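PDB 1VL4: pmbA-related protein, which is of uncertain function but probably acts as a metallopeptidase, like other members of the PmbA/TldD family. Local coordinates for residues A[147-161]-A[175-189]. Numbering follows the deposited sequence. Where two conformers were deposited one is given.
Sequences RVVMVPTVMYKDMVI and SQMDGGFLFAMAIAR
With CG1 beside its backbone N (chi1 -61°) and CG2 anti to that N, Ile187 straddles two neighbours on strand 148-161: CG2 meets Val149 CG2 at 3.6 Å, while CD1 presses on Pro152 CG at 3.4 Å, tighter than usual van der Waals contact. Met150 lies alongside, pointing the same way. Were Ile187 replaced by an alanine, the contacts of CD1 and CG2 would go, which would probably open a gap between Val149 and Pro152 and leave the Met150 side chain freer to turn. In the backbone of the same residues, Ile187 O accepts Val149 N at 2.8 Å and, weakly, Met150 N; one residue facing two defines a classic beta bulge. Next to it, Val149 CG1 sits over the centre of one face of the Arg189 guanidinium, 3.6 Å from CZ. Farther along, Thr153 CG2 reaches the Phe183 ring at its edge, in plane, 3.9 Å from CE2, and Met155 SD comes to the edge of the Phe181 ring. The opposite face of the sheet carries Val154, Leu182 and Tyr156, whose OH donates to the anti lone pair of Asp158 OD2 at 2.5 Å; Lys131 of helix 128-143 pairs with the same oxygen. Gly180 permits the close approach to Asp158, because a CB there would clash with Lys157 O. Axes 4.6 Å apart at 175° and the backbone ladder between consecutive strands make this a long antiparallel beta hairpin, between strands 32-48 and 194-202 of a six-stranded sheet, with helix 128-143 against its Val154 and Tyr156 face.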
ATOM      1  N   ARG A 147      16.973 -25.558  17.955  1.00 12.58           N
ATOM      2  CA  ARG A 147      16.258 -25.906  16.746  1.00  9.80           C
ATOM      3  C   ARG A 147      15.878 -24.696  15.944  1.00  9.87           C
ATOM      4  O   ARG A 147      15.575 -24.814  14.763  1.00  9.59           O
ATOM      5  CB  ARG A 147      15.009 -26.715  17.110  1.00  9.80           C
ATOM      6  CG  ARG A 147      15.355 -28.114  17.698  1.00 12.38           C
ATOM      7  CD  ARG A 147      14.112 -28.806  18.172  1.00  9.99           C
ATOM      8  NE  ARG A 147      13.663 -28.232  19.416  1.00 13.68           N
ATOM      9  CZ  ARG A 147      12.762 -28.779  20.234  1.00 16.92           C
ATOM     10  NH1 ARG A 147      12.183 -29.930  19.946  1.00 20.22           N
ATOM     11  NH2 ARG A 147      12.426 -28.145  21.339  1.00 17.43           N
ATOM     12  N   VAL A 148      15.848 -23.526  16.586  1.00 10.72           N
ATOM     13  CA  VAL A 148      15.599 -22.271  15.869  1.00 11.35           C
ATOM     14  C   VAL A 148      16.867 -21.850  15.140  1.00 11.06           C
ATOM     15  O   VAL A 148      17.940 -21.719  15.761  1.00  9.91           O
ATOM     16  CB  VAL A 148      15.123 -21.155  16.821  1.00  9.82           C
ATOM     17  CG1 VAL A 148      14.892 -19.877  16.068  1.00 10.36           C
ATOM     18  CG2 VAL A 148      13.855 -21.604  17.484  1.00 10.53           C
ATOM     19  N   VAL A 149      16.757 -21.685  13.813  1.00 13.11           N
ATOM     20  CA  VAL A 149      17.906 -21.374  12.971  1.00 12.93           C
ATOM     21  C   VAL A 149      18.005 -19.863  12.789  1.00 16.64           C
ATOM     22  O   VAL A 149      19.083 -19.325  12.553  1.00 16.73           O
ATOM     23  CB  VAL A 149      17.878 -22.094  11.566  1.00 14.91           C
ATOM     24  CG1 VAL A 149      17.943 -23.573  11.743  1.00 15.00           C
ATOM     25  CG2 VAL A 149      16.651 -21.774  10.752  1.00 16.93           C
ATOM     26  N   MET A 150      16.879 -19.181  12.877  1.00 16.74           N
ATOM     27  CA  MET A 150      16.931 -17.748  12.936  1.00 18.82           C
ATOM     28  C   MET A 150      15.618 -17.134  13.367  1.00 13.85           C
ATOM     29  O   MET A 150      14.573 -17.808  13.518  1.00  9.89           O
ATOM     30  CB  MET A 150      17.347 -17.182  11.593  1.00 19.28           C
ATOM     31  CG  MET A 150      16.282 -17.152  10.552  1.00 20.76           C
ATOM     32  SD  MET A 150      16.984 -16.449   9.041  1.00 37.25           S
ATOM     33  CE  MET A 150      17.294 -17.958   8.129  1.00 36.93           C
ATOM     34  N   VAL A 151      15.680 -15.817  13.550  1.00 12.65           N
ATOM     35  CA  VAL A 151      14.532 -15.035  13.983  1.00 10.91           C
ATOM     36  C   VAL A 151      14.429 -13.833  13.045  1.00 15.92           C
ATOM     37  O   VAL A 151      15.000 -12.770  13.299  1.00 18.92           O
ATOM     38  CB  VAL A 151      14.662 -14.653  15.475  1.00  8.67           C
ATOM     39  CG1 VAL A 151      13.402 -13.972  15.941  1.00 13.04           C
ATOM     40  CG2 VAL A 151      14.941 -15.892  16.320  1.00 11.56           C
ATOM     41  N   PRO A 152      13.735 -14.011  11.920  1.00 17.31           N
ATOM     42  CA  PRO A 152      13.922 -13.021  10.865  1.00 16.56           C
ATOM     43  C   PRO A 152      13.345 -11.662  11.235  1.00 13.97           C
ATOM     44  O   PRO A 152      13.804 -10.640  10.739  1.00  9.18           O
ATOM     45  CB  PRO A 152      13.138 -13.619   9.692  1.00 16.48           C
ATOM     46  CG  PRO A 152      12.909 -15.078  10.075  1.00 21.17           C
ATOM     47  CD  PRO A 152      12.805 -15.084  11.524  1.00 15.53           C
ATOM     48  N   THR A 153      12.325 -11.664  12.087  1.00 13.85           N
ATOM     49  CA  THR A 153      11.664 -10.466  12.465  1.00 14.62           C
ATOM     50  C   THR A 153      11.229 -10.467  13.920  1.00 13.13           C
ATOM     51  O   THR A 153      10.698 -11.425  14.424  1.00 13.51           O
ATOM     52  CB  THR A 153      10.453 -10.184  11.531  1.00 15.86           C
ATOM     53  OG1 THR A 153      10.914  -9.957  10.209  1.00 20.86           O
ATOM     54  CG2 THR A 153       9.691  -8.945  11.949  1.00 20.04           C
ATOM     55  N   VAL A 154      11.486  -9.332  14.576  1.00 12.53           N
ATOM     56  CA  VAL A 154      10.754  -8.923  15.779  1.00  9.05           C
ATOM     57  C   VAL A 154      10.327  -7.486  15.534  1.00  9.57           C
ATOM     58  O   VAL A 154      11.125  -6.632  15.097  1.00  8.59           O
ATOM     59  CB  VAL A 154      11.607  -9.016  17.057  1.00  7.75           C
ATOM     60  CG1 VAL A 154      10.917  -8.365  18.227  1.00 10.85           C
ATOM     61  CG2 VAL A 154      11.958 -10.447  17.381  1.00 12.09           C
ATOM     62  N   MET A 155       9.070  -7.226  15.773  1.00 13.40           N
ATOM     63  CA  MET A 155       8.557  -5.890  15.624  1.00 17.23           C
ATOM     64  C   MET A 155       7.777  -5.381  16.847  1.00  9.79           C
ATOM     65  O   MET A 155       6.876  -6.026  17.364  1.00 10.60           O
ATOM     66  CB  MET A 155       7.721  -5.808  14.364  1.00 13.34           C
ATOM     67  CG  MET A 155       7.482  -4.386  13.853  1.00 32.35           C
ATOM     68  SD  MET A 155       6.143  -4.388  12.652  1.00 42.06           S
ATOM     69  CE  MET A 155       6.858  -5.724  11.602  1.00 32.18           C
ATOM     70  N   TYR A 156       8.121  -4.156  17.237  1.00 12.26           N
ATOM     71  CA  TYR A 156       7.464  -3.399  18.293  1.00 10.09           C
ATOM     72  C   TYR A 156       6.785  -2.165  17.671  1.00  9.45           C
ATOM     73  O   TYR A 156       7.390  -1.448  16.861  1.00  8.21           O
ATOM     74  CB  TYR A 156       8.530  -2.960  19.343  1.00 11.54           C
ATOM     75  CG  TYR A 156       7.960  -1.989  20.396  1.00 11.39           C
ATOM     76  CD1 TYR A 156       7.891  -0.607  20.147  1.00  9.17           C
ATOM     77  CD2 TYR A 156       7.440  -2.464  21.605  1.00 15.12           C
ATOM     78  CE1 TYR A 156       7.316   0.275  21.065  1.00 10.40           C
ATOM     79  CE2 TYR A 156       6.913  -1.604  22.526  1.00 18.08           C
ATOM     80  CZ  TYR A 156       6.839  -0.220  22.250  1.00 15.20           C
ATOM     81  OH  TYR A 156       6.262   0.637  23.178  1.00 16.20           O
ATOM     82  N   LYS A 157       5.590  -1.850  18.133  1.00  8.44           N
ATOM     83  CA  LYS A 157       4.984  -0.598  17.829  1.00 11.00           C
ATOM     84  C   LYS A 157       4.108  -0.045  18.950  1.00 11.48           C
ATOM     85  O   LYS A 157       3.378  -0.792  19.584  1.00 13.54           O
ATOM     86  CB  LYS A 157       4.137  -0.705  16.551  1.00 11.85           C
ATOM     87  CG  LYS A 157       3.653   0.679  16.103  1.00 24.67           C
ATOM     88  CD  LYS A 157       3.126   0.707  14.673  1.00 35.20           C
ATOM     89  CE  LYS A 157       2.710   2.114  14.286  1.00 38.66           C
ATOM     90  NZ  LYS A 157       2.089   2.131  12.912  1.00 39.66           N
ATOM     91  N   ASP A 158       4.201   1.263  19.194  1.00  8.48           N
ATOM     92  CA  ASP A 158       3.180   1.921  19.963  1.00  9.10           C
ATOM     93  C   ASP A 158       2.687   3.174  19.291  1.00 11.65           C
ATOM     94  O   ASP A 158       3.352   3.739  18.400  1.00 11.90           O
ATOM     95  CB  ASP A 158       3.632   2.191  21.415  1.00  5.65           C
ATOM     96  CG  ASP A 158       4.743   3.204  21.543  1.00 11.71           C
ATOM     97  OD1 ASP A 158       4.585   4.348  21.088  1.00 20.40           O
ATOM     98  OD2 ASP A 158       5.792   2.882  22.158  1.00 15.56           O
ATOM     99  N   MET A 159       1.463   3.586  19.648  0.50 13.85           N
ATOM    100  CA  MET A 159       0.763   4.691  18.981  0.50 17.14           C
ATOM    101  C   MET A 159      -0.170   5.389  19.981  0.50 13.98           C
ATOM    102  O   MET A 159      -0.817   4.694  20.803  0.50 13.35           O
ATOM    103  CB  MET A 159      -0.031   4.170  17.733  0.65 18.59           C
ATOM    104  CG  MET A 159      -0.429   5.272  16.704  0.65 29.45           C
ATOM    105  SD  MET A 159      -0.590   4.675  14.977  0.65 28.27           S
ATOM    106  CE  MET A 159      -0.768   6.240  14.124  0.65 30.47           C
ATOM    107  N   VAL A 160      -0.252   6.735  19.896  1.00 10.29           N
ATOM    108  CA  VAL A 160      -1.300   7.532  20.552  1.00 12.92           C
ATOM    109  C   VAL A 160      -1.999   8.353  19.456  1.00 16.29           C
ATOM    110  O   VAL A 160      -1.332   8.926  18.559  1.00 13.33           O
ATOM    111  CB  VAL A 160      -0.774   8.566  21.581  1.00 14.66           C
ATOM    112  CG1 VAL A 160      -2.002   9.332  22.214  1.00 19.14           C
ATOM    113  CG2 VAL A 160       0.014   7.954  22.621  1.00 26.81           C
ATOM    114  N   ILE A 161      -3.318   8.384  19.513  1.00 16.02           N
ATOM    115  CA  ILE A 161      -4.138   9.034  18.494  1.00 16.89           C
ATOM    116  C   ILE A 161      -5.207   9.879  19.177  1.00 17.69           C
ATOM    117  O   ILE A 161      -5.891   9.395  20.094  1.00 18.09           O
ATOM    118  CB  ILE A 161      -4.817   7.988  17.555  1.00 19.84           C
ATOM    119  CG1 ILE A 161      -3.742   7.108  16.900  1.00 23.78           C
ATOM    120  CG2 ILE A 161      -5.706   8.697  16.528  1.00 23.66           C
ATOM    121  CD1 ILE A 161      -4.229   5.849  16.268  1.00 28.53           C
ATOM    122  N   SER A 175     -11.924  11.984  21.083  1.00 12.94           N
ATOM    123  CA  SER A 175     -11.513  10.740  21.755  1.00 13.97           C
ATOM    124  C   SER A 175     -10.003  10.565  21.611  1.00 12.94           C
ATOM    125  O   SER A 175      -9.407  11.042  20.657  1.00 15.42           O
ATOM    126  CB  SER A 175     -12.249   9.577  21.082  1.00 20.99           C
ATOM    127  OG  SER A 175     -11.814   8.311  21.535  1.00 25.76           O
ATOM    128  N   GLN A 176      -9.357   9.950  22.592  1.00 10.11           N
ATOM    129  CA  GLN A 176      -7.974   9.620  22.453  1.00 10.55           C
ATOM    130  C   GLN A 176      -7.855   8.164  22.717  1.00 11.87           C
ATOM    131  O   GLN A 176      -8.690   7.575  23.462  1.00 11.65           O
ATOM    132  CB  GLN A 176      -7.072  10.318  23.455  1.00 13.05           C
ATOM    133  CG  GLN A 176      -7.043  11.744  23.465  1.00 29.10           C
ATOM    134  CD  GLN A 176      -5.937  12.175  24.376  1.00 41.41           C
ATOM    135  OE1 GLN A 176      -4.758  12.090  24.027  1.00 44.03           O
ATOM    136  NE2 GLN A 176      -6.305  12.542  25.585  1.00 39.56           N
ATOM    137  N   MET A 177      -6.929   7.517  22.001  0.50 11.06           N
ATOM    138  CA  MET A 177      -6.683   6.057  22.092  0.50 14.19           C
ATOM    139  C   MET A 177      -5.172   5.838  22.088  0.50 13.90           C
ATOM    140  O   MET A 177      -4.445   6.512  21.342  0.50 10.33           O
ATOM    141  CB  MET A 177      -7.339   5.239  20.922  0.65 13.95           C
ATOM    142  CG  MET A 177      -6.588   5.220  19.615  0.65 21.31           C
ATOM    143  SD  MET A 177      -4.879   4.597  19.713  0.65 22.48           S
ATOM    144  CE  MET A 177      -5.137   2.783  19.955  0.65 11.01           C
ATOM    145  N   ASP A 178      -4.708   4.870  22.872  1.00 11.95           N
ATOM    146  CA  ASP A 178      -3.341   4.435  22.789  1.00 11.66           C
ATOM    147  C   ASP A 178      -3.235   2.900  22.802  1.00 14.17           C
ATOM    148  O   ASP A 178      -4.245   2.195  22.972  1.00 10.41           O
ATOM    149  CB  ASP A 178      -2.448   5.125  23.827  1.00 13.44           C
ATOM    150  CG  ASP A 178      -2.695   4.694  25.252  1.00 15.73           C
ATOM    151  OD1 ASP A 178      -3.714   4.075  25.609  1.00 12.14           O
ATOM    152  OD2 ASP A 178      -1.830   5.045  26.037  1.00 14.52           O
ATOM    153  N   GLY A 179      -2.041   2.391  22.500  1.00 10.83           N
ATOM    154  CA  GLY A 179      -1.850   0.960  22.468  1.00 12.12           C
ATOM    155  C   GLY A 179      -0.569   0.621  21.791  1.00 10.73           C
ATOM    156  O   GLY A 179       0.181   1.494  21.385  1.00  9.98           O
ATOM    157  N   GLY A 180      -0.306  -0.669  21.736  1.00 10.99           N
ATOM    158  CA  GLY A 180       0.944  -1.196  21.192  1.00 11.47           C
ATOM    159  C   GLY A 180       0.805  -2.658  20.859  1.00 11.13           C
ATOM    160  O   GLY A 180      -0.210  -3.293  21.180  1.00 10.38           O
ATOM    161  N   PHE A 181       1.885  -3.191  20.311  1.00 13.00           N
ATOM    162  CA  PHE A 181       1.952  -4.484  19.580  1.00 11.69           C
ATOM    163  C   PHE A 181       3.399  -4.924  19.679  1.00 10.85           C
ATOM    164  O   PHE A 181       4.337  -4.093  19.592  1.00 10.29           O
ATOM    165  CB  PHE A 181       1.499  -4.152  18.140  1.00 17.95           C
ATOM    166  CG  PHE A 181       1.811  -5.149  17.081  1.00 23.77           C
ATOM    167  CD1 PHE A 181       0.884  -6.163  16.777  1.00 35.18           C
ATOM    168  CD2 PHE A 181       2.937  -4.993  16.252  1.00 21.74           C
ATOM    169  CE1 PHE A 181       1.122  -7.074  15.694  1.00 32.04           C
ATOM    170  CE2 PHE A 181       3.192  -5.864  15.200  1.00 25.70           C
ATOM    171  CZ  PHE A 181       2.254  -6.914  14.896  1.00 24.03           C
ATOM    172  N   LEU A 182       3.613  -6.219  19.923  1.00  9.87           N
ATOM    173  CA  LEU A 182       4.900  -6.821  19.843  1.00 11.36           C
ATOM    174  C   LEU A 182       4.704  -8.139  19.120  1.00 14.05           C
ATOM    175  O   LEU A 182       3.791  -8.897  19.468  1.00 13.17           O
ATOM    176  CB  LEU A 182       5.479  -7.063  21.220  1.00 12.18           C
ATOM    177  CG  LEU A 182       6.909  -7.558  21.365  1.00 11.08           C
ATOM    178  CD1 LEU A 182       7.944  -6.731  20.609  1.00 11.46           C
ATOM    179  CD2 LEU A 182       7.297  -7.658  22.852  1.00 14.15           C
ATOM    180  N   PHE A 183       5.579  -8.391  18.145  1.00  9.08           N
ATOM    181  CA  PHE A 183       5.455  -9.500  17.201  1.00 10.92           C
ATOM    182  C   PHE A 183       6.831 -10.128  17.072  1.00 11.75           C
ATOM    183  O   PHE A 183       7.866  -9.458  17.099  1.00 11.73           O
ATOM    184  CB  PHE A 183       4.949  -9.015  15.817  1.00 14.45           C
ATOM    185  CG  PHE A 183       5.138 -10.035  14.648  1.00 11.16           C
ATOM    186  CD1 PHE A 183       4.137 -10.978  14.365  1.00 16.16           C
ATOM    187  CD2 PHE A 183       6.266 -10.022  13.856  1.00 14.62           C
ATOM    188  CE1 PHE A 183       4.265 -11.864  13.352  1.00 18.47           C
ATOM    189  CE2 PHE A 183       6.411 -10.932  12.837  1.00 14.66           C
ATOM    190  CZ  PHE A 183       5.389 -11.852  12.569  1.00 17.50           C
ATOM    191  N   ALA A 184       6.847 -11.442  16.920  1.00 12.76           N
ATOM    192  CA  ALA A 184       8.070 -12.161  16.627  1.00 12.08           C
ATOM    193  C   ALA A 184       7.802 -13.296  15.650  1.00 13.15           C
ATOM    194  O   ALA A 184       6.723 -13.922  15.689  1.00  8.88           O
ATOM    195  CB  ALA A 184       8.671 -12.706  17.898  1.00 14.20           C
ATOM    196  N   MET A 185       8.775 -13.547  14.780  1.00 14.63           N
ATOM    197  CA  MET A 185       8.708 -14.674  13.831  1.00 18.31           C
ATOM    198  C   MET A 185      10.016 -15.454  13.888  1.00 13.37           C
ATOM    199  O   MET A 185      11.111 -14.863  13.797  1.00 13.10           O
ATOM    200  CB  MET A 185       8.424 -14.190  12.387  1.00 14.65           C
ATOM    201  CG  MET A 185       8.086 -15.354  11.424  1.00 23.52           C
ATOM    202  SD  MET A 185       8.910 -15.166   9.843  1.00 37.65           S
ATOM    203  CE  MET A 185       9.376 -16.836   9.404  1.00 38.24           C
ATOM    204  N   ALA A 186       9.896 -16.777  14.023  1.00 11.66           N
ATOM    205  CA  ALA A 186      11.043 -17.646  14.093  1.00 10.60           C
ATOM    206  C   ALA A 186      11.040 -18.683  12.959  1.00 11.66           C
ATOM    207  O   ALA A 186      10.005 -19.013  12.407  1.00 10.17           O
ATOM    208  CB  ALA A 186      11.117 -18.295  15.445  1.00 12.31           C
ATOM    209  N   ILE A 187      12.226 -19.118  12.564  1.00 10.90           N
ATOM    210  CA  ILE A 187      12.402 -20.235  11.586  1.00 11.53           C
ATOM    211  C   ILE A 187      13.122 -21.415  12.232  1.00 10.26           C
ATOM    212  O   ILE A 187      14.223 -21.248  12.771  1.00 14.08           O
ATOM    213  CB  ILE A 187      13.179 -19.777  10.334  1.00  8.48           C
ATOM    214  CG1 ILE A 187      12.385 -18.658   9.632  1.00 16.85           C
ATOM    215  CG2 ILE A 187      13.456 -20.971   9.376  1.00 13.95           C
ATOM    216  CD1 ILE A 187      13.031 -18.078   8.431  1.00 13.61           C
ATOM    217  N   ALA A 188      12.492 -22.615  12.149  1.00 12.90           N
ATOM    218  CA  ALA A 188      13.021 -23.864  12.704  1.00 12.45           C
ATOM    219  C   ALA A 188      13.668 -24.737  11.603  1.00 12.09           C
ATOM    220  O   ALA A 188      13.271 -24.713  10.437  1.00 11.86           O
ATOM    221  CB  ALA A 188      11.911 -24.633  13.401  1.00 15.05           C
ATOM    222  N   ARG A 189      14.707 -25.467  11.987  1.00 11.64           N
ATOM    223  CA  ARG A 189      15.445 -26.308  11.076  1.00 11.77           C
ATOM    224  C   ARG A 189      14.645 -27.547  10.668  1.00 11.64           C
ATOM    225  O   ARG A 189      14.185 -28.288  11.515  1.00 13.92           O
ATOM    226  CB  ARG A 189      16.730 -26.746  11.751  1.00 12.34           C
ATOM    227  CG  ARG A 189      17.591 -27.644  10.903  1.00 12.13           C
ATOM    228  CD  ARG A 189      18.794 -28.105  11.662  1.00 10.48           C
ATOM    229  NE  ARG A 189      19.771 -27.051  11.855  1.00 13.37           N
ATOM    230  CZ  ARG A 189      19.872 -26.302  12.957  1.00 15.26           C
ATOM    231  NH1 ARG A 189      19.101 -26.502  14.041  1.00 13.36           N
ATOM    232  NH2 ARG A 189      20.775 -25.361  12.995  1.00 17.42           N
TER